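Local coordinates for tyrosine--tRNA ligase, mitochondrial (Emericella nidulans, PDB 5IHX), which probably joins L-tyrosine to its cognate tRNA at the expense of ATP, as a class-one aminoacyl-tRNA synthetase of mitochondria, at residues A[58-63]-A[232-237]. Numbering follows the deposited sequence.
Sequences HRVFTE and GCQVQV
Val60 and Phe61, neighbours on helix 54-63, meet Gln234 and Val235 of segment 232-237 where the helix packs against the parallel part of the sheet in the Rossmann-like catalytic domain of a class-one synthetase. The backbones stay well apart, 9.2 Å between Val60 CA and Gln234 CA, and no hydrogen bond crosses; side chains alone bridge the gap, burying 160 Å² counted over both sides.

The apolar half pairs Phe61 with Val235, which approach from opposite directions. With CG anti to the carbonyl carbon (chi1 -84°), the Phe61 ring is carried out toward the strand, and its far end touches both valine methyls: CZ lies 3.8 Å from Val235 CG2 and 4.1 Å from Val235 CG1. Val60 and Phe61 both also touch Val66. One residue beyond Val235, Gln236 touches the bound tyrosine.

The mixed half sets a polar amide against a valine. Extended from CG (chi2 177°), Gln234 carries its amide to Val60, yet NE2 donates to the carbonyls of Leu273 and Lys275, while OE1 accepts from Lys64. Bonds to both nitrogen and oxygen satisfy this buried amide and fix its rotation. Both Val60 methyls reach the amide nitrogen, with Gln234 NE2 3.8 Å from Val60 CG1 and 3.9 Å from Val60 CG2.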
# COMPACT_ATOMS: atom_id res chain seq x y z
N HIS A 58 -4.07 -21.47 -26.47
CA HIS A 58 -3.90 -21.78 -27.88
C HIS A 58 -4.84 -20.96 -28.76
O HIS A 58 -4.42 -20.42 -29.78
CB HIS A 58 -4.11 -23.29 -28.10
CG HIS A 58 -4.25 -23.67 -29.54
ND1 HIS A 58 -3.17 -23.83 -30.38
CD2 HIS A 58 -5.34 -23.98 -30.28
CE1 HIS A 58 -3.59 -24.18 -31.58
NE2 HIS A 58 -4.91 -24.28 -31.54
N ARG A 59 -6.12 -20.88 -28.38
CA ARG A 59 -7.08 -20.12 -29.18
C ARG A 59 -6.72 -18.63 -29.21
O ARG A 59 -6.82 -17.98 -30.25
CB ARG A 59 -8.51 -20.28 -28.67
CG ARG A 59 -9.25 -21.48 -29.24
CD ARG A 59 -10.76 -21.31 -29.15
NE ARG A 59 -11.28 -21.28 -27.79
CZ ARG A 59 -12.24 -20.45 -27.37
NH1 ARG A 59 -12.80 -19.57 -28.20
NH2 ARG A 59 -12.65 -20.49 -26.11
N VAL A 60 -6.32 -18.10 -28.06
CA VAL A 60 -5.97 -16.68 -27.97
C VAL A 60 -4.85 -16.33 -28.94
O VAL A 60 -4.95 -15.36 -29.69
CB VAL A 60 -5.54 -16.30 -26.52
CG1 VAL A 60 -4.86 -14.92 -26.50
CG2 VAL A 60 -6.73 -16.31 -25.59
N PHE A 61 -3.78 -17.12 -28.94
CA PHE A 61 -2.63 -16.85 -29.80
C PHE A 61 -2.94 -17.14 -31.26
O PHE A 61 -2.36 -16.51 -32.15
CB PHE A 61 -1.42 -17.68 -29.35
CG PHE A 61 -0.64 -17.04 -28.23
CD1 PHE A 61 0.14 -15.92 -28.47
CD2 PHE A 61 -0.69 -17.56 -26.95
CE1 PHE A 61 0.86 -15.33 -27.46
CE2 PHE A 61 0.03 -16.97 -25.93
CZ PHE A 61 0.81 -15.86 -26.18
N THR A 62 -3.84 -18.08 -31.51
CA THR A 62 -4.24 -18.38 -32.88
C THR A 62 -5.00 -17.19 -33.47
O THR A 62 -4.72 -16.76 -34.59
CB THR A 62 -5.13 -19.64 -32.95
OG1 THR A 62 -4.39 -20.77 -32.48
CG2 THR A 62 -5.59 -19.91 -34.38
N GLU A 63 -5.96 -16.67 -32.71
CA GLU A 63 -6.86 -15.64 -33.21
C GLU A 63 -6.29 -14.22 -33.13
O GLU A 63 -6.64 -13.37 -33.94
CB GLU A 63 -8.18 -15.68 -32.43
CG GLU A 63 -8.92 -17.01 -32.54
CD GLU A 63 -9.30 -17.36 -33.96
OE1 GLU A 63 -9.38 -16.44 -34.81
OE2 GLU A 63 -9.52 -18.56 -34.24
N GLY A 232 -2.54 -3.74 -24.51
CA GLY A 232 -2.60 -4.92 -25.35
C GLY A 232 -1.86 -6.14 -24.84
O GLY A 232 -1.88 -7.19 -25.48
N CYS A 233 -1.21 -6.01 -23.69
CA CYS A 233 -0.43 -7.12 -23.13
C CYS A 233 -1.33 -8.09 -22.36
O CYS A 233 -1.42 -8.04 -21.13
CB CYS A 233 0.67 -6.59 -22.23
SG CYS A 233 1.88 -7.83 -21.81
N GLN A 234 -1.97 -8.99 -23.10
CA GLN A 234 -2.96 -9.89 -22.53
C GLN A 234 -2.35 -11.08 -21.79
O GLN A 234 -2.99 -11.67 -20.92
CB GLN A 234 -3.89 -10.38 -23.64
CG GLN A 234 -5.09 -11.18 -23.17
CD GLN A 234 -6.01 -11.57 -24.31
OE1 GLN A 234 -6.06 -10.89 -25.33
NE2 GLN A 234 -6.74 -12.66 -24.13
N VAL A 235 -1.11 -11.43 -22.13
CA VAL A 235 -0.47 -12.64 -21.61
C VAL A 235 0.77 -12.34 -20.77
O VAL A 235 1.53 -11.43 -21.07
CB VAL A 235 -0.08 -13.60 -22.75
CG1 VAL A 235 0.46 -14.91 -22.20
CG2 VAL A 235 -1.26 -13.86 -23.67
N GLN A 236 0.96 -13.11 -19.69
CA GLN A 236 2.19 -13.05 -18.91
C GLN A 236 2.84 -14.43 -18.85
O GLN A 236 2.16 -15.44 -18.67
CB GLN A 236 1.92 -12.55 -17.49
CG GLN A 236 3.18 -12.54 -16.61
CD GLN A 236 2.96 -12.03 -15.19
OE1 GLN A 236 3.89 -12.00 -14.39
NE2 GLN A 236 1.74 -11.62 -14.88
N VAL A 237 4.17 -14.45 -18.99
CA VAL A 237 4.95 -15.66 -18.79
C VAL A 237 5.97 -15.45 -17.67
O VAL A 237 6.54 -14.37 -17.53
CB VAL A 237 5.68 -16.09 -20.09
CG1 VAL A 237 6.58 -14.98 -20.60
CG2 VAL A 237 6.47 -17.37 -19.87